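Local coordinates for K Homology domain-containing protein (Aeropyrum pernix, PDB 1TUA) that is of unknown function but carries two KH-type modules and so probably binds RNA, at residues A[4-9]-A[58-63]; A[96-99]-A[104-107]; A[109-114]-A[161-166]. One frame throughout, in Å; residues are numbered along the deposited sequence.

In the fold
Two KH modules follow one another in this chain, each with a three-stranded antiparallel sheet, and the contacts are divided between them. Interaction 1 belongs to the first, where edge strand 6-9 meets helix 57-72. Interactions 2 and 3 share helix 102-113 of the second: residues 104-107 pack against the short helix 95-98, while 109-114 reach the start of helix 163-188. Their centres are 14 Å apart, against 31 Å from interaction 1 to interaction 2 and 34 Å from interaction 1 to interaction 3. Gly114, in interaction 3, opens the GXXG loop, the element that in KH domains usually meets nucleic acid.

Interaction 1 of 3, residues A[4-9]-A[58-63]; sequences PRIYVK and VNLMKA
Ile6 and Leu60 bring together the first strand and the last helix of a type I KH module, in which helix 57-72 lies across one face of the sheet formed by strands 6-9, 45-50 and 35-40. The contact between 4-9 and 58-63 is wholly apolar. Ile6 has CG1 beside its backbone N (chi1 -61°) and is extended beyond it, which carries CD1 out to the helix. There the methyl sits 3.9 Å from Leu60 CG, and the isoleucine and leucine lie alongside one another, pointing opposite ways. The same CD1 also reaches the helix backbone, 4.0 Å from Met61 CA, where the Met61 side chain adds a glancing touch as it leaves for the surface.

Polar bonding runs to other partners. Ile6 pairs through its backbone with Val48, fixing the strand as one edge of the sheet, while Arg5, just before the strand with CB turned from the helix, makes a salt bridge with Glu49. Leu60 is the buried member of the contact; besides Ile6 it touches Val48, Pro50 and Thr35, so one leucine spans all three strands. Its CD2 branch also extends to the loop before the strand, where it lies 3.5 Å from Pro4 CB.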
ATOM      1  N   PRO A   4      22.633   4.140  -7.401  1.00 11.09           N
ATOM      2  CA  PRO A   4      21.184   4.036  -7.584  1.00 10.69           C
ATOM      3  C   PRO A   4      20.542   5.089  -6.690  1.00 12.10           C
ATOM      4  O   PRO A   4      20.960   5.288  -5.547  1.00 11.50           O
ATOM      5  CB  PRO A   4      20.867   2.618  -7.111  1.00 11.48           C
ATOM      6  CG  PRO A   4      22.162   1.869  -7.360  1.00 12.32           C
ATOM      7  CD  PRO A   4      23.203   2.869  -6.918  1.00 10.92           C
ATOM      8  N   ARG A   5      19.553   5.788  -7.225  1.00 11.62           N
ATOM      9  CA  ARG A   5      18.845   6.808  -6.468  1.00 11.56           C
ATOM     10  C   ARG A   5      17.391   6.720  -6.876  1.00 10.88           C
ATOM     11  O   ARG A   5      17.077   6.725  -8.065  1.00 11.09           O
ATOM     12  CB  ARG A   5      19.369   8.214  -6.797  1.00 12.46           C
ATOM     13  CG  ARG A   5      20.787   8.480  -6.360  1.00 15.53           C
ATOM     14  CD  ARG A   5      21.137   9.961  -6.526  1.00 17.26           C
ATOM     15  NE  ARG A   5      22.460  10.268  -5.984  1.00 18.21           N
ATOM     16  CZ  ARG A   5      23.603  10.083  -6.637  1.00 19.18           C
ATOM     17  NH1 ARG A   5      23.598   9.595  -7.876  1.00 18.00           N
ATOM     18  NH2 ARG A   5      24.755  10.371  -6.046  1.00 19.17           N
ATOM     19  N   ILE A   6      16.509   6.617  -5.890  1.00  8.57           N
ATOM     20  CA  ILE A   6      15.087   6.557  -6.178  1.00  9.82           C
ATOM     21  C   ILE A   6      14.428   7.807  -5.603  1.00 10.21           C
ATOM     22  O   ILE A   6      14.439   8.034  -4.390  1.00  9.96           O
ATOM     23  CB  ILE A   6      14.436   5.290  -5.574  1.00  8.66           C
ATOM     24  CG1 ILE A   6      15.085   4.041  -6.183  1.00  8.52           C
ATOM     25  CG2 ILE A   6      12.930   5.293  -5.841  1.00  9.54           C
ATOM     26  CD1 ILE A   6      14.463   2.724  -5.742  1.00  9.99           C
ATOM     27  N   TYR A   7      13.884   8.629  -6.491  1.00 10.43           N
ATOM     28  CA  TYR A   7      13.201   9.851  -6.096  1.00 10.43           C
ATOM     29  C   TYR A   7      11.740   9.521  -5.844  1.00 11.42           C
ATOM     30  O   TYR A   7      11.080   8.895  -6.674  1.00 13.17           O
ATOM     31  CB  TYR A   7      13.309  10.895  -7.210  1.00 12.09           C
ATOM     32  CG  TYR A   7      14.692  11.465  -7.363  1.00 12.99           C
ATOM     33  CD1 TYR A   7      14.981  12.760  -6.934  1.00 14.82           C
ATOM     34  CD2 TYR A   7      15.722  10.708  -7.919  1.00 14.17           C
ATOM     35  CE1 TYR A   7      16.265  13.290  -7.054  1.00 15.57           C
ATOM     36  CE2 TYR A   7      17.016  11.229  -8.042  1.00 14.31           C
ATOM     37  CZ  TYR A   7      17.275  12.522  -7.606  1.00 15.77           C
ATOM     38  OH  TYR A   7      18.542  13.049  -7.719  1.00 18.22           O
ATOM     39  N   VAL A   8      11.235   9.932  -4.692  1.00 10.73           N
ATOM     40  CA  VAL A   8       9.845   9.676  -4.353  1.00 11.27           C
ATOM     41  C   VAL A   8       9.143  10.996  -4.045  1.00 11.70           C
ATOM     42  O   VAL A   8       9.495  11.688  -3.085  1.00 11.14           O
ATOM     43  CB  VAL A   8       9.738   8.752  -3.117  1.00 11.54           C
ATOM     44  CG1 VAL A   8       8.274   8.463  -2.804  1.00 12.41           C
ATOM     45  CG2 VAL A   8      10.502   7.468  -3.366  1.00 10.95           C
ATOM     46  N   LYS A   9       8.163  11.350  -4.872  1.00 13.17           N
ATOM     47  CA  LYS A   9       7.412  12.580  -4.653  1.00 14.63           C
ATOM     48  C   LYS A   9       6.455  12.303  -3.506  1.00 14.40           C
ATOM     49  O   LYS A   9       5.735  11.310  -3.523  1.00 16.67           O
ATOM     50  CB  LYS A   9       6.620  12.961  -5.904  1.00 17.65           C
ATOM     51  CG  LYS A   9       5.822  14.260  -5.762  1.00 21.08           C
ATOM     52  CD  LYS A   9       6.739  15.468  -5.564  1.00 22.66           C
ATOM     53  CE  LYS A   9       5.948  16.728  -5.235  1.00 24.26           C
ATOM     54  NZ  LYS A   9       5.166  16.568  -3.976  1.00 24.54           N
ATOM     55  N   VAL A  58      16.646  -4.692  -3.627  1.00 10.06           N
ATOM     56  CA  VAL A  58      15.435  -4.905  -2.834  1.00 10.47           C
ATOM     57  C   VAL A  58      15.387  -4.003  -1.594  1.00  9.67           C
ATOM     58  O   VAL A  58      14.322  -3.528  -1.212  1.00  9.45           O
ATOM     59  CB  VAL A  58      15.297  -6.396  -2.415  1.00 11.76           C
ATOM     60  CG1 VAL A  58      16.442  -6.797  -1.505  1.00 12.00           C
ATOM     61  CG2 VAL A  58      13.950  -6.630  -1.738  1.00 13.12           C
ATOM     62  N   ASN A  59      16.537  -3.759  -0.970  1.00  9.69           N
ATOM     63  CA  ASN A  59      16.584  -2.898   0.213  1.00  8.87           C
ATOM     64  C   ASN A  59      16.242  -1.469  -0.154  1.00  8.09           C
ATOM     65  O   ASN A  59      15.494  -0.798   0.557  1.00  9.05           O
ATOM     66  CB  ASN A  59      17.975  -2.923   0.847  1.00  9.36           C
ATOM     67  CG  ASN A  59      18.209  -4.162   1.684  1.00 11.60           C
ATOM     68  OD1 ASN A  59      17.763  -5.255   1.328  1.00 11.85           O
ATOM     69  ND2 ASN A  59      18.924  -4.001   2.803  1.00 10.89           N
ATOM     70  N   LEU A  60      16.800  -1.012  -1.273  1.00  8.32           N
ATOM     71  CA  LEU A  60      16.571   0.342  -1.765  1.00  8.54           C
ATOM     72  C   LEU A  60      15.116   0.520  -2.214  1.00  7.91           C
ATOM     73  O   LEU A  60      14.446   1.494  -1.856  1.00  8.06           O
ATOM     74  CB  LEU A  60      17.510   0.620  -2.940  1.00  9.02           C
ATOM     75  CG  LEU A  60      17.545   2.057  -3.455  1.00 11.44           C
ATOM     76  CD1 LEU A  60      18.239   2.953  -2.434  1.00 14.26           C
ATOM     77  CD2 LEU A  60      18.288   2.100  -4.775  1.00 12.24           C
ATOM     78  N   MET A  61      14.636  -0.442  -2.992  1.00  7.62           N
ATOM     79  CA  MET A  61      13.276  -0.410  -3.502  1.00  8.19           C
ATOM     80  C   MET A  61      12.223  -0.463  -2.389  1.00  8.63           C
ATOM     81  O   MET A  61      11.265   0.307  -2.401  1.00  9.69           O
ATOM     82  CB  MET A  61      13.095  -1.554  -4.514  1.00  8.76           C
ATOM     83  CG  MET A  61      13.950  -1.362  -5.781  1.00  8.84           C
ATOM     84  SD  MET A  61      14.047  -2.793  -6.901  1.00 10.15           S
ATOM     85  CE  MET A  61      12.416  -2.858  -7.487  1.00 14.38           C
ATOM     86  N   LYS A  62      12.397  -1.349  -1.413  1.00  8.97           N
ATOM     87  CA  LYS A  62      11.417  -1.432  -0.326  1.00  8.50           C
ATOM     88  C   LYS A  62      11.438  -0.174   0.541  1.00  8.31           C
ATOM     89  O   LYS A  62      10.403   0.258   1.037  1.00  8.40           O
ATOM     90  CB  LYS A  62      11.661  -2.680   0.525  1.00  9.98           C
ATOM     91  CG  LYS A  62      11.255  -3.968  -0.179  1.00 12.41           C
ATOM     92  CD  LYS A  62      11.384  -5.182   0.736  1.00 15.33           C
ATOM     93  CE  LYS A  62      10.741  -6.416   0.108  1.00 19.34           C
ATOM     94  NZ  LYS A  62       9.258  -6.282  -0.020  1.00 22.74           N
ATOM     95  N   ALA A  63      12.617   0.414   0.729  1.00  7.95           N
ATOM     96  CA  ALA A  63      12.726   1.646   1.504  1.00  8.26           C
ATOM     97  C   ALA A  63      11.870   2.710   0.805  1.00  8.95           C
ATOM     98  O   ALA A  63      11.128   3.460   1.452  1.00  9.95           O
ATOM     99  CB  ALA A  63      14.188   2.106   1.568  1.00  8.48           C
TER

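Interaction 2 of 3, residues A[96-99]-A[104-107]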
ATOM      1  N   GLN A  96      -9.746   7.080 -11.800  1.00 18.75           N
ATOM      2  CA  GLN A  96      -9.757   6.279 -13.020  1.00 21.02           C
ATOM      3  C   GLN A  96     -11.181   5.793 -13.240  1.00 21.10           C
ATOM      4  O   GLN A  96     -11.539   5.358 -14.328  1.00 19.85           O
ATOM      5  CB  GLN A  96      -8.824   5.074 -12.891  1.00 23.22           C
ATOM      6  CG  GLN A  96      -7.371   5.399 -13.112  1.00 27.01           C
ATOM      7  CD  GLN A  96      -6.500   4.162 -13.099  1.00 31.21           C
ATOM      8  OE1 GLN A  96      -6.801   3.171 -13.759  1.00 34.76           O
ATOM      9  NE2 GLN A  96      -5.407   4.216 -12.355  1.00 33.88           N
ATOM     10  N   VAL A  97     -11.989   5.875 -12.187  1.00 22.35           N
ATOM     11  CA  VAL A  97     -13.382   5.447 -12.251  1.00 23.62           C
ATOM     12  C   VAL A  97     -14.336   6.636 -12.324  1.00 24.01           C
ATOM     13  O   VAL A  97     -15.156   6.728 -13.235  1.00 25.34           O
ATOM     14  CB  VAL A  97     -13.764   4.605 -11.014  1.00 24.14           C
ATOM     15  CG1 VAL A  97     -15.228   4.197 -11.090  1.00 24.81           C
ATOM     16  CG2 VAL A  97     -12.875   3.384 -10.928  1.00 23.27           C
ATOM     17  N   VAL A  98     -14.210   7.551 -11.366  1.00 24.09           N
ATOM     18  CA  VAL A  98     -15.082   8.718 -11.281  1.00 24.82           C
ATOM     19  C   VAL A  98     -14.519  10.024 -11.845  1.00 25.73           C
ATOM     20  O   VAL A  98     -15.134  11.087 -11.696  1.00 27.72           O
ATOM     21  CB  VAL A  98     -15.497   8.966  -9.815  1.00 25.36           C
ATOM     22  CG1 VAL A  98     -16.154   7.717  -9.251  1.00 25.22           C
ATOM     23  CG2 VAL A  98     -14.275   9.353  -8.981  1.00 25.39           C
ATOM     24  N   GLY A  99     -13.359   9.959 -12.486  1.00 24.67           N
ATOM     25  CA  GLY A  99     -12.777  11.164 -13.044  1.00 24.08           C
ATOM     26  C   GLY A  99     -12.643  12.291 -12.033  1.00 24.55           C
ATOM     27  O   GLY A  99     -12.244  12.068 -10.891  1.00 23.18           O
ATOM     28  N   HIS A 104     -19.184  12.117  -6.981  1.00 20.19           N
ATOM     29  CA  HIS A 104     -19.157  10.694  -7.300  1.00 20.36           C
ATOM     30  C   HIS A 104     -18.066  10.021  -6.471  1.00 17.56           C
ATOM     31  O   HIS A 104     -18.253   8.915  -5.954  1.00 16.80           O
ATOM     32  CB  HIS A 104     -18.917  10.488  -8.799  1.00 23.30           C
ATOM     33  CG  HIS A 104     -20.075  10.911  -9.650  1.00 31.44           C
ATOM     34  ND1 HIS A 104     -20.072  10.808 -11.026  1.00 34.81           N
ATOM     35  CD2 HIS A 104     -21.284  11.428  -9.315  1.00 33.24           C
ATOM     36  CE1 HIS A 104     -21.228  11.240 -11.501  1.00 35.74           C
ATOM     37  NE2 HIS A 104     -21.981  11.622 -10.483  1.00 35.87           N
ATOM     38  N   LEU A 105     -16.937  10.710  -6.331  1.00 16.87           N
ATOM     39  CA  LEU A 105     -15.820  10.200  -5.544  1.00 17.03           C
ATOM     40  C   LEU A 105     -16.296   9.965  -4.112  1.00 17.92           C
ATOM     41  O   LEU A 105     -16.052   8.910  -3.528  1.00 19.08           O
ATOM     42  CB  LEU A 105     -14.674  11.208  -5.546  1.00 17.36           C
ATOM     43  CG  LEU A 105     -13.466  10.848  -4.682  1.00 18.91           C
ATOM     44  CD1 LEU A 105     -12.836   9.560  -5.203  1.00 18.74           C
ATOM     45  CD2 LEU A 105     -12.467  11.994  -4.694  1.00 18.73           C
ATOM     46  N   LYS A 106     -16.984  10.947  -3.547  1.00 18.76           N
ATOM     47  CA  LYS A 106     -17.486  10.805  -2.189  1.00 19.72           C
ATOM     48  C   LYS A 106     -18.439   9.623  -2.084  1.00 19.80           C
ATOM     49  O   LYS A 106     -18.381   8.863  -1.123  1.00 20.88           O
ATOM     50  CB  LYS A 106     -18.203  12.084  -1.733  1.00 22.68           C
ATOM     51  CG  LYS A 106     -17.300  13.297  -1.590  1.00 26.34           C
ATOM     52  CD  LYS A 106     -18.065  14.489  -1.021  1.00 30.64           C
ATOM     53  CE  LYS A 106     -18.469  14.259   0.439  1.00 34.32           C
ATOM     54  NZ  LYS A 106     -17.310  14.174   1.392  1.00 36.08           N
ATOM     55  N   ARG A 107     -19.317   9.452  -3.064  1.00 19.06           N
ATOM     56  CA  ARG A 107     -20.250   8.338  -3.000  1.00 20.11           C
ATOM     57  C   ARG A 107     -19.561   6.983  -3.043  1.00 18.94           C
ATOM     58  O   ARG A 107     -19.888   6.103  -2.249  1.00 18.33           O
ATOM     59  CB  ARG A 107     -21.295   8.422  -4.115  1.00 22.74           C
ATOM     60  CG  ARG A 107     -22.352   9.477  -3.862  1.00 29.61           C
ATOM     61  CD  ARG A 107     -23.654   9.105  -4.537  1.00 36.43           C
ATOM     62  NE  ARG A 107     -23.486   8.922  -5.975  1.00 42.63           N
ATOM     63  CZ  ARG A 107     -23.258   9.909  -6.837  1.00 46.21           C
ATOM     64  NH1 ARG A 107     -23.171  11.166  -6.412  1.00 47.61           N
ATOM     65  NH2 ARG A 107     -23.115   9.637  -8.129  1.00 48.25           N
TER
HETATM   66  O   HOH W   1     -18.133  10.679 -12.959  1.00 44.44           O
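Val98 packs against the first turn of helix 102-113, joining the short helix 95-98 to the longer one within the second KH module, just after its first strand. Only a few residues separate the two helices, and the chain doubles back sharply enough for the CA atoms of Val98 and Leu105 to come within 6.0 Å.

The tight side of the contact belongs to Val98, whose two methyls part to meet two neighbours. CG1 lies beside the backbone N (chi1 -56°) and turns to His104, touching its CB at 3.9 Å; valine and histidine pass flank to flank, each heading toward the other's backbone, and the Val98 CB joins in. CG2 takes the crowded position between the backbone N and the carbonyl carbon, where it faces Leu105, 3.9 Å from the Leu105 CB and 4.0 Å from its CD1. Here the leucine lies roughly square across the valine. Leu105 itself is buried, going on to Leu94 and Tyr136, so that Val98 covers the near flank of a core residue.

Toward solvent the fit is looser. The imidazole of His104 swings off from Val98, and its methylene alone makes the apolar contact. The backbone N of His104 is bonded to the hydroxyl of Ser101, just before the longer helix. What joins the segments on this side is a single water, which donates to Val98 O over a rather long 3.3 Å and lies 2.7 Å from His104 ND1.

Interaction 3 of 3, residues A[109-114]-A[161-166]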
ATOM      1  N   LYS A 109     -16.480   6.308  -2.216  1.00 15.07           N
ATOM      2  CA  LYS A 109     -15.653   6.115  -1.032  1.00 16.74           C
ATOM      3  C   LYS A 109     -16.551   5.611   0.090  1.00 16.65           C
ATOM      4  O   LYS A 109     -16.125   4.822   0.935  1.00 17.00           O
ATOM      5  CB  LYS A 109     -14.957   7.416  -0.633  1.00 17.56           C
ATOM      6  CG  LYS A 109     -13.827   7.803  -1.579  1.00 19.77           C
ATOM      7  CD  LYS A 109     -13.259   9.178  -1.271  1.00 19.31           C
ATOM      8  CE  LYS A 109     -12.409   9.173  -0.016  1.00 22.47           C
ATOM      9  NZ  LYS A 109     -11.960  10.549   0.351  1.00 23.51           N
ATOM     10  N   GLY A 110     -17.805   6.053   0.075  1.00 17.52           N
ATOM     11  CA  GLY A 110     -18.758   5.613   1.079  1.00 17.08           C
ATOM     12  C   GLY A 110     -19.023   4.121   0.957  1.00 17.36           C
ATOM     13  O   GLY A 110     -19.164   3.432   1.965  1.00 18.98           O
ATOM     14  N   ARG A 111     -19.095   3.623  -0.278  1.00 16.30           N
ATOM     15  CA  ARG A 111     -19.318   2.197  -0.539  1.00 16.26           C
ATOM     16  C   ARG A 111     -18.080   1.379  -0.154  1.00 15.72           C
ATOM     17  O   ARG A 111     -18.191   0.299   0.419  1.00 16.03           O
ATOM     18  CB  ARG A 111     -19.615   1.956  -2.023  1.00 16.75           C
ATOM     19  CG  ARG A 111     -20.918   2.550  -2.519  1.00 18.03           C
ATOM     20  CD  ARG A 111     -22.115   1.802  -1.966  1.00 19.79           C
ATOM     21  NE  ARG A 111     -22.220   0.451  -2.514  1.00 20.27           N
ATOM     22  CZ  ARG A 111     -23.149  -0.425  -2.151  1.00 22.21           C
ATOM     23  NH1 ARG A 111     -24.051  -0.085  -1.237  1.00 23.57           N
ATOM     24  NH2 ARG A 111     -23.184  -1.633  -2.698  1.00 21.66           N
ATOM     25  N   ILE A 112     -16.900   1.896  -0.485  1.00 16.30           N
ATOM     26  CA  ILE A 112     -15.647   1.210  -0.183  1.00 15.24           C
ATOM     27  C   ILE A 112     -15.388   1.133   1.316  1.00 15.88           C
ATOM     28  O   ILE A 112     -14.941   0.103   1.820  1.00 16.23           O
ATOM     29  CB  ILE A 112     -14.463   1.912  -0.884  1.00 14.27           C
ATOM     30  CG1 ILE A 112     -14.598   1.726  -2.399  1.00 14.18           C
ATOM     31  CG2 ILE A 112     -13.135   1.354  -0.378  1.00 14.53           C
ATOM     32  CD1 ILE A 112     -13.620   2.542  -3.222  1.00 15.14           C
ATOM     33  N   ILE A 113     -15.673   2.220   2.025  1.00 16.67           N
ATOM     34  CA  ILE A 113     -15.476   2.257   3.470  1.00 17.61           C
ATOM     35  C   ILE A 113     -16.599   1.507   4.173  1.00 19.58           C
ATOM     36  O   ILE A 113     -16.344   0.682   5.048  1.00 19.75           O
ATOM     37  CB  ILE A 113     -15.440   3.710   3.995  1.00 18.26           C
ATOM     38  CG1 ILE A 113     -14.244   4.448   3.394  1.00 17.68           C
ATOM     39  CG2 ILE A 113     -15.356   3.718   5.520  1.00 17.99           C
ATOM     40  CD1 ILE A 113     -14.189   5.915   3.765  1.00 18.24           C
ATOM     41  N   GLY A 114     -17.836   1.791   3.774  1.00 20.26           N
ATOM     42  CA  GLY A 114     -18.984   1.137   4.376  1.00 23.56           C
ATOM     43  C   GLY A 114     -19.358   1.789   5.694  1.00 26.52           C
ATOM     44  O   GLY A 114     -18.596   2.594   6.234  1.00 26.25           O
ATOM     45  N   ARG A 161     -21.080  -2.394  -7.454  1.00 21.68           N
ATOM     46  CA  ARG A 161     -21.534  -3.746  -7.134  1.00 22.19           C
ATOM     47  C   ARG A 161     -22.036  -3.804  -5.698  1.00 20.37           C
ATOM     48  O   ARG A 161     -21.587  -3.028  -4.854  1.00 20.38           O
ATOM     49  CB  ARG A 161     -20.381  -4.738  -7.296  1.00 26.27           C
ATOM     50  CG  ARG A 161     -19.799  -4.828  -8.697  1.00 33.32           C
ATOM     51  CD  ARG A 161     -20.751  -5.554  -9.629  1.00 40.49           C
ATOM     52  NE  ARG A 161     -20.128  -5.889 -10.906  1.00 46.00           N
ATOM     53  CZ  ARG A 161     -20.735  -6.563 -11.881  1.00 49.58           C
ATOM     54  NH1 ARG A 161     -21.990  -6.978 -11.728  1.00 50.60           N
ATOM     55  NH2 ARG A 161     -20.087  -6.828 -13.011  1.00 50.13           N
ATOM     56  N   MET A 162     -22.964  -4.718  -5.419  1.00 19.12           N
ATOM     57  CA  MET A 162     -23.487  -4.883  -4.062  1.00 18.90           C
ATOM     58  C   MET A 162     -22.325  -5.380  -3.209  1.00 18.10           C
ATOM     59  O   MET A 162     -21.389  -5.979  -3.731  1.00 18.35           O
ATOM     60  CB  MET A 162     -24.602  -5.940  -4.012  1.00 19.97           C
ATOM     61  CG  MET A 162     -25.946  -5.552  -4.638  1.00 21.36           C
ATOM     62  SD  MET A 162     -27.227  -6.825  -4.324  1.00 18.93           S
ATOM     63  CE  MET A 162     -26.884  -7.989  -5.664  1.00 16.95           C
ATOM     64  N   HIS A 163     -22.381  -5.141  -1.905  1.00 17.34           N
ATOM     65  CA  HIS A 163     -21.319  -5.607  -1.021  1.00 16.45           C
ATOM     66  C   HIS A 163     -21.290  -7.135  -0.978  1.00 16.84           C
ATOM     67  O   HIS A 163     -20.228  -7.748  -1.056  1.00 15.46           O
ATOM     68  CB  HIS A 163     -21.527  -5.046   0.391  1.00 17.33           C
ATOM     69  CG  HIS A 163     -21.220  -3.586   0.507  1.00 17.94           C
ATOM     70  ND1 HIS A 163     -19.932  -3.098   0.573  1.00 18.32           N
ATOM     71  CD2 HIS A 163     -22.033  -2.504   0.531  1.00 18.16           C
ATOM     72  CE1 HIS A 163     -19.966  -1.780   0.630  1.00 15.90           C
ATOM     73  NE2 HIS A 163     -21.227  -1.394   0.606  1.00 19.28           N
ATOM     74  N   SER A 164     -22.466  -7.748  -0.864  1.00 18.08           N
ATOM     75  CA  SER A 164     -22.569  -9.209  -0.802  1.00 18.94           C
ATOM     76  C   SER A 164     -21.972  -9.847  -2.048  1.00 18.45           C
ATOM     77  O   SER A 164     -21.336 -10.900  -1.972  1.00 19.96           O
ATOM     78  CB  SER A 164     -24.035  -9.629  -0.653  1.00 18.87           C
ATOM     79  OG  SER A 164     -24.807  -9.112  -1.717  1.00 20.60           O
ATOM     80  N   THR A 165     -22.192  -9.201  -3.193  1.00 19.94           N
ATOM     81  CA  THR A 165     -21.661  -9.665  -4.474  1.00 20.58           C
ATOM     82  C   THR A 165     -20.137  -9.687  -4.400  1.00 19.45           C
ATOM     83  O   THR A 165     -19.499 -10.688  -4.713  1.00 18.88           O
ATOM     84  CB  THR A 165     -22.078  -8.717  -5.613  1.00 21.50           C
ATOM     85  OG1 THR A 165     -23.463  -8.918  -5.911  1.00 24.74           O
ATOM     86  CG2 THR A 165     -21.244  -8.962  -6.864  1.00 24.44           C
ATOM     87  N   VAL A 166     -19.563  -8.566  -3.978  1.00 18.10           N
ATOM     88  CA  VAL A 166     -18.120  -8.444  -3.856  1.00 16.63           C
ATOM     89  C   VAL A 166     -17.548  -9.464  -2.867  1.00 15.44           C
ATOM     90  O   VAL A 166     -16.558 -10.130  -3.162  1.00 14.87           O
ATOM     91  CB  VAL A 166     -17.730  -7.004  -3.422  1.00 16.89           C
ATOM     92  CG1 VAL A 166     -16.225  -6.908  -3.185  1.00 16.57           C
ATOM     93  CG2 VAL A 166     -18.145  -6.014  -4.498  1.00 15.36           C
TER
HETATM   94  O   HOH W   2     -20.660  -0.178  -4.505  1.00 22.75           O
HETATM   95  O   HOH W   3     -25.068  -3.286  -1.018  1.00 23.44           O
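Arg111 and His163 cross obliquely where the end of helix 102-113 comes up to the beginning of helix 163-188, so the contact ties helix 102-113 of the second KH module to the long C-terminal helix 163-188. The arginine is not extended: it bends at both chi2 (-71°) and chi3, which folds the guanidinium over toward the neighbouring helix. The far end of the imidazole sits over one face of the guanidinium, near its centre, the two planes inclined by 44°: neither a parallel stack nor a T. The way round in which the imidazole was built is doubtful, so its separate atoms carry no argument.

The rim of the guanidinium does the polar work. NH2 donates to Arg161 O at 3.0 Å, nearly in the guanidinium plane and fairly straight (158° at the hydrogen), although it approaches tilted from the carbonyl plane. A water accepts from Arg111 NE at 2.6 Å and donates to Arg161 O at 3.0 Å, so two donors hold that carbonyl. A second water accepts from Arg111 NH2 at 3.0 Å and, weakly, from His163 N. With an alanine in place of Arg111, Arg161 O would probably lose its direct donor and the water bridge from NE, and the His163 ring the flat group beside it, leaving the helix start more loosely tied.

Met162 takes the N-cap position, and His163 also leans on Leu157 of helix 144-158. Gly114, which opens the GXXG loop, lies one turn beyond Gly110. The guanidinium thus makes its polar contacts here with neutral acceptors, a carbonyl and waters, and no carboxylate enters the contact between the two segments; the nearby guanidinium would probably disfavour a second positive charge on the His163 ring.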